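Long-range contacts in chitooligosaccharidolytic beta-N-acetylglucosaminidase (Ostrinia furnacalis, PDB 3NSN), which removes single beta-linked N-acetylglucosamine units from the non-reducing ends of chitooligosaccharides, with a preference for short chains: residues I400-T405 / Q424-G429; R443-N448 / Q493-E498; D277-V282 / D345-A350. All blocks are in the same frame, centred on the assembly; numbering follows the deposited sequence.

Interaction 1. Residues I400-T405 / Q424-G429. With TMX (2-deoxy-2-(trimethylammonio)-beta-D-glucopyranose), chain B; NAG (2-acetamido-2-deoxy-beta-D-glucopyranose), chain C.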
loop_
_atom_site.group_PDB
_atom_site.type_symbol
_atom_site.label_atom_id
_atom_site.label_comp_id
_atom_site.label_asym_id
_atom_site.label_seq_id
_atom_site.Cartn_x
_atom_site.Cartn_y
_atom_site.Cartn_z
ATOM N N ILE A 400 25.689 17.953 -2.207
ATOM C CA ILE A 400 24.461 18.066 -2.971
ATOM C C ILE A 400 23.492 19.058 -2.346
ATOM O O ILE A 400 23.315 19.096 -1.163
ATOM C CB ILE A 400 23.693 16.728 -3.032
ATOM C CG1 ILE A 400 24.560 15.559 -3.500
ATOM C CG2 ILE A 400 22.508 16.857 -3.884
ATOM C CD1 ILE A 400 23.911 14.264 -3.462
ATOM N N LEU A 401 22.889 19.858 -3.172
ATOM C CA LEU A 401 21.853 20.780 -2.813
ATOM C C LEU A 401 20.724 20.623 -3.801
ATOM O O LEU A 401 20.962 20.294 -4.912
ATOM C CB LEU A 401 22.373 22.211 -2.864
ATOM C CG LEU A 401 22.842 23.006 -1.660
ATOM C CD1 LEU A 401 23.578 22.206 -0.730
ATOM C CD2 LEU A 401 23.648 24.137 -2.142
ATOM N N TRP A 402 19.502 20.869 -3.368
ATOM C CA TRP A 402 18.359 20.870 -4.238
ATOM C C TRP A 402 18.323 22.102 -5.126
ATOM O O TRP A 402 18.910 23.090 -4.818
ATOM C CB TRP A 402 17.065 20.853 -3.432
ATOM C CG TRP A 402 16.769 19.623 -2.743
ATOM C CD1 TRP A 402 16.921 19.377 -1.445
ATOM C CD2 TRP A 402 16.246 18.452 -3.307
ATOM N NE1 TRP A 402 16.529 18.140 -1.149
ATOM C CE2 TRP A 402 16.109 17.538 -2.289
ATOM C CE3 TRP A 402 15.882 18.084 -4.585
ATOM C CZ2 TRP A 402 15.642 16.276 -2.510
ATOM C CZ3 TRP A 402 15.401 16.866 -4.787
ATOM C CH2 TRP A 402 15.277 15.972 -3.770
ATOM N N THR A 403 17.592 22.034 -6.218
ATOM C CA THR A 403 17.284 23.223 -6.967
ATOM C C THR A 403 16.447 24.114 -6.068
ATOM O O THR A 403 15.577 23.664 -5.389
ATOM C CB THR A 403 16.518 22.972 -8.280
ATOM O OG1 THR A 403 15.479 22.040 -8.080
ATOM C CG2 THR A 403 17.387 22.487 -9.317
ATOM N N SER A 404 16.750 25.383 -6.095
ATOM C CA SER A 404 16.151 26.393 -5.268
ATOM C C SER A 404 16.436 27.771 -5.802
ATOM O O SER A 404 17.026 27.921 -6.809
ATOM C CB SER A 404 16.732 26.324 -3.889
ATOM O OG SER A 404 18.063 26.711 -3.855
ATOM N N THR A 405 16.051 28.770 -5.052
ATOM C CA THR A 405 16.344 30.162 -5.338
ATOM C C THR A 405 17.835 30.434 -5.343
ATOM O O THR A 405 18.297 31.155 -6.133
ATOM C CB THR A 405 15.644 31.096 -4.356
ATOM O OG1 THR A 405 14.258 31.064 -4.584
ATOM C CG2 THR A 405 16.083 32.451 -4.553
ATOM N N GLN A 424 20.487 18.617 -7.300
ATOM C CA GLN A 424 19.401 17.691 -7.389
ATOM C C GLN A 424 18.200 18.414 -7.880
ATOM O O GLN A 424 17.758 19.322 -7.293
ATOM C CB GLN A 424 19.153 16.991 -6.066
ATOM C CG GLN A 424 18.053 15.947 -6.097
ATOM C CD GLN A 424 18.117 14.868 -5.021
ATOM O OE1 GLN A 424 18.716 14.998 -3.985
ATOM N NE2 GLN A 424 17.465 13.791 -5.308
ATOM N N VAL A 425 17.697 17.976 -9.012
ATOM C CA VAL A 425 16.604 18.608 -9.680
ATOM C C VAL A 425 15.253 17.980 -9.333
ATOM O O VAL A 425 15.039 16.855 -9.597
ATOM C CB VAL A 425 16.792 18.475 -11.198
ATOM C CG1 VAL A 425 15.684 19.061 -11.882
ATOM C CG2 VAL A 425 18.025 19.107 -11.625
ATOM N N TRP A 426 14.368 18.752 -8.746
ATOM C CA TRP A 426 12.990 18.349 -8.462
ATOM C C TRP A 426 11.967 19.158 -9.261
ATOM O O TRP A 426 10.803 19.097 -9.025
ATOM C CB TRP A 426 12.673 18.385 -6.963
ATOM C CG TRP A 426 12.714 19.732 -6.362
ATOM C CD1 TRP A 426 13.793 20.423 -6.068
ATOM C CD2 TRP A 426 11.617 20.541 -5.982
ATOM N NE1 TRP A 426 13.481 21.619 -5.568
ATOM C CE2 TRP A 426 12.136 21.725 -5.493
ATOM C CE3 TRP A 426 10.246 20.382 -6.013
ATOM C CZ2 TRP A 426 11.353 22.736 -5.045
ATOM C CZ3 TRP A 426 9.474 21.387 -5.571
ATOM C CH2 TRP A 426 10.018 22.549 -5.094
ATOM N N THR A 427 12.436 19.936 -10.204
ATOM C CA THR A 427 11.555 20.696 -11.094
ATOM C C THR A 427 11.012 19.761 -12.138
ATOM O O THR A 427 11.361 18.649 -12.160
ATOM C CB THR A 427 12.283 21.793 -11.881
ATOM O OG1 THR A 427 13.314 21.226 -12.671
ATOM C CG2 THR A 427 12.876 22.818 -11.014
ATOM N N THR A 428 10.171 20.249 -13.019
ATOM C CA THR A 428 9.681 19.452 -14.120
ATOM C C THR A 428 10.850 19.247 -15.004
ATOM O O THR A 428 11.792 19.952 -14.922
ATOM C CB THR A 428 8.548 20.104 -14.903
ATOM O OG1 THR A 428 9.022 21.263 -15.543
ATOM C CG2 THR A 428 7.436 20.493 -14.010
ATOM N N GLY A 429 10.791 18.247 -15.848
ATOM C CA GLY A 429 11.936 17.856 -16.621
ATOM C C GLY A 429 12.128 18.718 -17.828
ATOM O O GLY A 429 12.998 18.545 -18.625
HETATM C C1 TMX B . 8.331 19.756 -1.292
HETATM C C2 TMX B . 9.674 19.652 -0.483
HETATM N N2 TMX B . 10.914 19.634 -1.333
HETATM C C3 TMX B . 9.613 18.510 0.590
HETATM O O3 TMX B . 9.942 19.036 1.890
HETATM C C4 TMX B . 8.242 17.833 0.653
HETATM O O4 TMX B . 8.321 16.724 1.557
HETATM C C5 TMX B . 7.840 17.354 -0.749
HETATM O O5 TMX B . 7.800 18.454 -1.714
HETATM C C6 TMX B . 6.473 16.676 -0.729
HETATM O O6 TMX B . 6.229 16.090 -2.013
HETATM C C7 TMX B . 11.100 20.915 -2.025
HETATM C C8 TMX B . 10.926 18.588 -2.369
HETATM C C9 TMX B . 12.123 19.438 -0.511
HETATM C C1 NAG C . 3.672 22.370 -1.005
HETATM C C2 NAG C . 3.687 21.142 -0.080
HETATM C C3 NAG C . 5.130 20.712 0.249
HETATM C C4 NAG C . 6.038 20.643 -0.999
HETATM C C5 NAG C . 5.858 21.914 -1.844
HETATM C C6 NAG C . 6.573 21.781 -3.184
HETATM C C7 NAG C . 1.743 21.051 1.480
HETATM C C8 NAG C . 1.062 20.158 0.456
HETATM N N2 NAG C . 2.981 21.482 1.167
HETATM O O3 NAG C . 5.134 19.430 0.915
HETATM O O4 NAG C . 7.383 20.545 -0.517
HETATM O O5 NAG C . 4.471 22.113 -2.162
HETATM O O6 NAG C . 6.627 23.059 -3.801
HETATM O O7 NAG C . 1.155 21.348 2.525
#

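Interaction 2. Residues R443-N448 / Q493-E498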
loop_
_atom_site.group_PDB
_atom_site.type_symbol
_atom_site.label_atom_id
_atom_site.label_comp_id
_atom_site.label_asym_id
_atom_site.label_seq_id
_atom_site.Cartn_x
_atom_site.Cartn_y
_atom_site.Cartn_z
ATOM N N ARG A 443 26.798 19.317 -12.519
ATOM C CA ARG A 443 26.354 17.945 -12.560
ATOM C C ARG A 443 24.984 17.812 -11.906
ATOM O O ARG A 443 24.682 18.493 -10.991
ATOM C CB ARG A 443 27.357 17.034 -11.945
ATOM C CG ARG A 443 28.702 17.184 -12.495
ATOM C CD ARG A 443 29.579 17.672 -11.494
ATOM N NE ARG A 443 30.350 16.622 -10.910
ATOM C CZ ARG A 443 30.916 16.685 -9.724
ATOM N NH1 ARG A 443 30.806 17.749 -8.995
ATOM N NH2 ARG A 443 31.601 15.671 -9.292
ATOM N N LEU A 444 24.154 16.932 -12.390
ATOM C CA LEU A 444 22.831 16.837 -11.857
ATOM C C LEU A 444 22.368 15.443 -11.438
ATOM O O LEU A 444 22.830 14.457 -11.942
ATOM C CB LEU A 444 21.856 17.369 -12.860
ATOM C CG LEU A 444 22.000 18.747 -13.429
ATOM C CD1 LEU A 444 20.932 18.851 -14.383
ATOM C CD2 LEU A 444 21.808 19.741 -12.387
ATOM N N ILE A 445 21.439 15.402 -10.502
ATOM C CA ILE A 445 20.699 14.218 -10.186
ATOM C C ILE A 445 19.240 14.533 -10.461
ATOM O O ILE A 445 18.717 15.448 -9.909
ATOM C CB ILE A 445 20.851 13.785 -8.729
ATOM C CG1 ILE A 445 22.281 13.432 -8.414
ATOM C CG2 ILE A 445 19.918 12.688 -8.439
ATOM C CD1 ILE A 445 22.586 13.355 -7.001
ATOM N N MET A 446 18.608 13.759 -11.329
ATOM C CA MET A 446 17.233 13.994 -11.686
ATOM C C MET A 446 16.206 13.369 -10.772
ATOM O O MET A 446 16.121 12.189 -10.645
ATOM C CB MET A 446 16.943 13.501 -13.089
ATOM C CG MET A 446 17.656 14.201 -14.180
ATOM S SD MET A 446 17.336 15.918 -14.304
ATOM C CE MET A 446 15.632 15.974 -13.976
ATOM N N SER A 447 15.415 14.221 -10.170
ATOM C CA SER A 447 14.277 13.839 -9.363
ATOM C C SER A 447 13.049 14.630 -9.750
ATOM O O SER A 447 12.347 15.092 -8.924
ATOM C CB SER A 447 14.584 13.991 -7.881
ATOM O OG SER A 447 15.499 13.049 -7.495
ATOM N N ASN A 448 12.794 14.784 -11.027
ATOM C CA ASN A 448 11.753 15.673 -11.417
ATOM C C ASN A 448 10.392 15.275 -10.891
ATOM O O ASN A 448 10.002 14.161 -10.940
ATOM C CB ASN A 448 11.794 15.967 -12.922
ATOM C CG ASN A 448 11.892 14.763 -13.759
ATOM O OD1 ASN A 448 12.805 14.005 -13.668
ATOM N ND2 ASN A 448 10.953 14.616 -14.626
ATOM N N GLN A 493 27.027 14.958 -17.770
ATOM C CA GLN A 493 26.873 15.698 -16.558
ATOM C C GLN A 493 25.711 15.184 -15.695
ATOM O O GLN A 493 25.584 15.573 -14.572
ATOM C CB GLN A 493 26.688 17.171 -16.830
ATOM C CG GLN A 493 27.909 17.882 -17.264
ATOM C CD GLN A 493 27.594 19.199 -17.871
ATOM O OE1 GLN A 493 27.046 20.052 -17.246
ATOM N NE2 GLN A 493 27.933 19.362 -19.099
ATOM N N VAL A 494 24.868 14.320 -16.234
ATOM C CA VAL A 494 23.806 13.775 -15.432
ATOM C C VAL A 494 24.387 12.565 -14.797
ATOM O O VAL A 494 24.750 11.624 -15.432
ATOM C CB VAL A 494 22.579 13.432 -16.231
ATOM C CG1 VAL A 494 21.573 12.720 -15.378
ATOM C CG2 VAL A 494 21.979 14.640 -16.764
ATOM N N LEU A 495 24.533 12.666 -13.505
ATOM C CA LEU A 495 25.015 11.607 -12.678
ATOM C C LEU A 495 24.046 10.463 -12.637
ATOM O O LEU A 495 24.430 9.361 -12.489
ATOM C CB LEU A 495 25.356 12.109 -11.293
ATOM C CG LEU A 495 26.385 13.216 -11.191
ATOM C CD1 LEU A 495 26.570 13.571 -9.760
ATOM C CD2 LEU A 495 27.590 12.695 -11.707
ATOM N N GLY A 496 22.782 10.777 -12.795
ATOM C CA GLY A 496 21.749 9.793 -12.694
ATOM C C GLY A 496 20.444 10.301 -12.181
ATOM O O GLY A 496 20.084 11.383 -12.403
ATOM N N GLY A 497 19.721 9.447 -11.507
ATOM C CA GLY A 497 18.401 9.746 -11.023
ATOM C C GLY A 497 18.022 9.200 -9.675
ATOM O O GLY A 497 18.643 8.309 -9.186
ATOM N N GLU A 498 16.985 9.766 -9.094
ATOM C CA GLU A 498 16.480 9.312 -7.824
ATOM C C GLU A 498 14.967 9.406 -7.642
ATOM O O GLU A 498 14.427 10.458 -7.762
ATOM C CB GLU A 498 17.213 10.106 -6.718
ATOM C CG GLU A 498 16.957 9.677 -5.367
ATOM C CD GLU A 498 17.984 10.167 -4.394
ATOM O OE1 GLU A 498 17.869 11.269 -3.930
ATOM O OE2 GLU A 498 18.887 9.439 -4.116
#

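Interaction 3. Residues D277-V282 / D345-A350. With TMX (2-deoxy-2-(trimethylammonio)-beta-D-glucopyranose), chain B; NAG (2-acetamido-2-deoxy-beta-D-glucopyranose), chain C.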
loop_
_atom_site.group_PDB
_atom_site.type_symbol
_atom_site.label_atom_id
_atom_site.label_comp_id
_atom_site.label_asym_id
_atom_site.label_seq_id
_atom_site.Cartn_x
_atom_site.Cartn_y
_atom_site.Cartn_z
ATOM N N ASP A 277 19.316 18.382 6.172
ATOM C CA ASP A 277 18.702 19.473 5.469
ATOM C C ASP A 277 18.871 20.820 6.228
ATOM O O ASP A 277 18.494 20.946 7.336
ATOM C CB ASP A 277 17.224 19.131 5.277
ATOM C CG ASP A 277 16.560 19.923 4.196
ATOM O OD1 ASP A 277 15.408 19.718 3.910
ATOM O OD2 ASP A 277 17.160 20.777 3.646
ATOM N N ALA A 278 19.470 21.810 5.612
ATOM C CA ALA A 278 19.589 23.119 6.241
ATOM C C ALA A 278 19.641 24.197 5.203
ATOM O O ALA A 278 19.982 23.895 4.120
ATOM C CB ALA A 278 20.794 23.171 7.137
ATOM N N PRO A 279 19.335 25.455 5.527
ATOM C CA PRO A 279 18.948 25.934 6.840
ATOM C C PRO A 279 17.456 25.899 7.144
ATOM O O PRO A 279 17.076 26.189 8.207
ATOM C CB PRO A 279 19.380 27.381 6.787
ATOM C CG PRO A 279 19.220 27.735 5.485
ATOM C CD PRO A 279 19.559 26.581 4.635
ATOM N N ALA A 280 16.636 25.602 6.172
ATOM C CA ALA A 280 15.236 25.371 6.379
ATOM C C ALA A 280 15.006 23.922 6.811
ATOM O O ALA A 280 15.910 23.174 6.919
ATOM C CB ALA A 280 14.461 25.705 5.161
ATOM N N HIS A 281 13.761 23.545 7.026
ATOM C CA HIS A 281 13.421 22.196 7.445
ATOM C C HIS A 281 14.027 21.699 8.757
ATOM O O HIS A 281 14.532 20.646 8.837
ATOM C CB HIS A 281 13.669 21.242 6.314
ATOM C CG HIS A 281 12.770 21.478 5.142
ATOM N ND1 HIS A 281 11.469 21.062 5.117
ATOM C CD2 HIS A 281 12.966 22.135 3.991
ATOM C CE1 HIS A 281 10.908 21.437 3.999
ATOM N NE2 HIS A 281 11.802 22.086 3.290
ATOM N N VAL A 282 13.974 22.553 9.753
ATOM C CA VAL A 282 14.413 22.277 11.105
ATOM C C VAL A 282 13.326 22.744 12.033
ATOM O O VAL A 282 12.621 23.612 11.710
ATOM C CB VAL A 282 15.765 22.930 11.444
ATOM C CG1 VAL A 282 16.827 22.476 10.507
ATOM C CG2 VAL A 282 15.657 24.418 11.456
ATOM N N ASP A 345 16.800 23.438 0.362
ATOM C CA ASP A 345 15.536 23.614 -0.270
ATOM C C ASP A 345 14.690 24.593 0.467
ATOM O O ASP A 345 14.786 24.687 1.643
ATOM C CB ASP A 345 14.804 22.283 -0.302
ATOM C CG ASP A 345 14.985 21.513 0.936
ATOM O OD1 ASP A 345 15.910 21.771 1.657
ATOM O OD2 ASP A 345 14.283 20.604 1.158
ATOM N N GLU A 346 13.922 25.370 -0.262
ATOM C CA GLU A 346 12.846 26.191 0.260
ATOM C C GLU A 346 13.131 27.142 1.418
ATOM O O GLU A 346 12.368 27.203 2.348
ATOM C CB GLU A 346 11.609 25.328 0.584
ATOM C CG GLU A 346 11.329 24.210 -0.411
ATOM C CD GLU A 346 10.124 23.338 -0.089
ATOM O OE1 GLU A 346 10.084 22.670 0.938
ATOM O OE2 GLU A 346 9.249 23.296 -0.912
ATOM N N VAL A 347 14.206 27.893 1.364
ATOM C CA VAL A 347 14.475 28.820 2.427
ATOM C C VAL A 347 13.494 29.966 2.396
ATOM O O VAL A 347 13.285 30.552 1.394
ATOM C CB VAL A 347 15.874 29.346 2.349
ATOM C CG1 VAL A 347 16.070 30.322 3.379
ATOM C CG2 VAL A 347 16.837 28.257 2.521
ATOM N N SER A 348 12.912 30.282 3.534
ATOM C CA SER A 348 11.916 31.317 3.607
ATOM C C SER A 348 12.426 32.672 4.050
ATOM O O SER A 348 13.024 32.822 5.056
ATOM C CB SER A 348 10.780 30.892 4.495
ATOM O OG SER A 348 9.989 31.974 4.837
ATOM N N GLU A 349 12.214 33.643 3.201
ATOM C CA GLU A 349 12.611 35.014 3.432
ATOM C C GLU A 349 11.853 35.704 4.533
ATOM O O GLU A 349 12.422 36.387 5.336
ATOM C CB GLU A 349 12.621 35.787 2.128
ATOM C CG GLU A 349 11.409 35.618 1.209
ATOM C CD GLU A 349 10.635 34.266 1.283
ATOM O OE1 GLU A 349 10.977 33.370 0.487
ATOM O OE2 GLU A 349 9.648 34.155 2.063
ATOM N N ALA A 350 10.564 35.467 4.568
ATOM C CA ALA A 350 9.717 36.054 5.575
ATOM C C ALA A 350 10.125 35.590 6.944
ATOM O O ALA A 350 10.164 36.331 7.890
ATOM C CB ALA A 350 8.292 35.676 5.335
HETATM C C1 TMX B . 8.331 19.756 -1.292
HETATM C C2 TMX B . 9.674 19.652 -0.483
HETATM N N2 TMX B . 10.914 19.634 -1.333
HETATM C C3 TMX B . 9.613 18.510 0.590
HETATM O O3 TMX B . 9.942 19.036 1.890
HETATM C C4 TMX B . 8.242 17.833 0.653
HETATM O O4 TMX B . 8.321 16.724 1.557
HETATM C C5 TMX B . 7.840 17.354 -0.749
HETATM O O5 TMX B . 7.800 18.454 -1.714
HETATM C C6 TMX B . 6.473 16.676 -0.729
HETATM O O6 TMX B . 6.229 16.090 -2.013
HETATM C C7 TMX B . 11.100 20.915 -2.025
HETATM C C8 TMX B . 10.926 18.588 -2.369
HETATM C C9 TMX B . 12.123 19.438 -0.511
HETATM C C1 NAG C . 3.672 22.370 -1.005
HETATM C C2 NAG C . 3.687 21.142 -0.080
HETATM C C3 NAG C . 5.130 20.712 0.249
HETATM C C4 NAG C . 6.038 20.643 -0.999
HETATM C C5 NAG C . 5.858 21.914 -1.844
HETATM C C6 NAG C . 6.573 21.781 -3.184
HETATM C C7 NAG C . 1.743 21.051 1.480
HETATM C C8 NAG C . 1.062 20.158 0.456
HETATM N N2 NAG C . 2.981 21.482 1.167
HETATM O O3 NAG C . 5.134 19.430 0.915
HETATM O O4 NAG C . 7.383 20.545 -0.517
HETATM O O5 NAG C . 4.471 22.113 -2.162
HETATM O O6 NAG C . 6.627 23.059 -3.801
HETATM O O7 NAG C . 1.155 21.348 2.525
HETATM O O HOH W 1 16.837 24.072 3.630
#

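Interaction 1. Residues I400-T405 / Q424-G429
Q424 lies along the indole of W402, and these two residues, with T403, bury most of the area of the contact. The Q424 chain leaves with CG anti to the backbone N (chi1 -177°) and continues extended, which carries its amide over one face of the W402 ring, the two planes 16° apart; OE1 sits 3.5 Å above the ring plane, toward the rim. The amide is fixed from beyond the pair: OE1 bonds to H341, NE2 to E498 and S447. The backbones pair in parallel, W402 opposite Q424. Q424 N donates almost straight to L401 O at 3.0 Å, and T403 N returns a more bent bond to Q424 O at 2.9 Å. T403 then reaches past the strand end: its carbonyl O takes the indole N-H of W426, NE1 to O 2.9 Å, from near the plane of that ring. T403 OG1 is also close, 3.1 Å from W426 CD1. With its N-H held there, W426 turns one face to the bound sugar TMX, whose methyl C7 stands 3.5 Å from W426 CZ2. The W402 and W426 rings are nearly perpendicular, W402 CE3 lying 3.5 Å from W426 CD1. The side chains of E346, assigned to the charge relay, and W468, essential for chitooligosaccharide binding, each come within about 4 Å of that of W426. Strands 399-402 and 421-425 are neighbours in the closed eight-stranded barrel, joined through helix 412-415; strand 340-343 continues the sheet beside the first and strand 444-446 beside the second.

Interaction 2. Residues R443-N448 / Q493-E498
The last two strands of the TIM barrel, 444-446 and 494-501, pair here in parallel, their short segments inclined at 27°. L444 is gripped at both backbone atoms: its N donates to Q493 O at 2.9 Å, and its O accepts from L495 N, also at 2.9 Å. Farther along, M446 N reaches G496 O in a nearly straight bond of 3.0 Å, and M446 O takes E498 N. G496 takes up backbone angles open to glycine, where a CB would be jammed against L495 O. Side chains add modest apolar contact: I445 CG1 lies 4.4 Å from L495 CB, and M446 CG 4.4 Å from V494 CG1. At the end of the pairing S447 donates its hydroxyl, OG to E498 O 2.8 Å. The same OG also bonds to Q424 NE2, and the extended E498 carboxylate is held by Q424 through OE1 and by Y189 through OE2. The buried acid thus has a partner on each oxygen, and a polar network of S447, Q424 and E498 links strand 421-425, the residue after strand 444-446, and strand 494-501, where the bonds would probably help to offset the cost of burying a carboxylate.

Interaction 3. Residues D277-V282 / D345-A350
H281 and E346, both assigned to the charge relay system, meet across this contact: H281 NE2 donates to E346 OE1 at 3.0 Å in a bent bond, the oxygen lying in the plane of the imidazole and offering its anti lone pair. Ring and carboxylate are nearly coplanar, 11° apart. On the other side of the ring, ND1 is held by D227, the third member of the relay. Close by, D277 and D345 come from opposite directions, their carboxylate planes nearly coplanar, with D277 OD2 only 2.6 Å from D345 OD1. The CG of D345 sits between its backbone N and carbonyl carbon (chi1 39°), a torsion that turns the carboxylate toward D277. D277 ends strand 271-278 with A278, H281 is in the loop after it, and D345 and E346 are in the loop after strand 340-343, at the C-terminal ends of the TIM-barrel strands, where family 20 hexosaminidases place their active site. The bound TMX lies against this cluster: its methyl C9 approaches D345 OD2 to 3.0 Å, and its C7 lies 3.2 Å from E346 OE2, so that the two carboxylates face its trimethylammonium group. Away from this tight polar cluster the packing slackens. P279, preceded by a cis peptide bond, brings CD within 3.8 Å of V347 CG2, with W378 and W352 beside both. A280 CB merely brushes the D345 and E346 carbonyls, and a water links the two segments, accepting from A280 N at 3.0 Å and donating to D345 O at 2.9 Å.

How the interactions relate
All three contacts belong to one parallel eight-stranded barrel. Along the chain interaction 3 closes first, then interaction 1, then interaction 2. Interactions 1 and 2 have centres 9 Å apart and meet where strands 421-425 and 444-446 run side by side, V425 bonding to I445 and S447 through the backbone. Interactions 1 and 3 are about 14 Å apart between centres; they touch where W402 packs on D345, and both reach TMX and NAG. Interactions 2 and 3, 22 Å apart between centres, do not touch. Strands 271-278, 340-343, 399-402, 421-425, 444-446 and 494-501 follow in order round the barrel, and the Q424 amide joins interaction 1 to interaction 2.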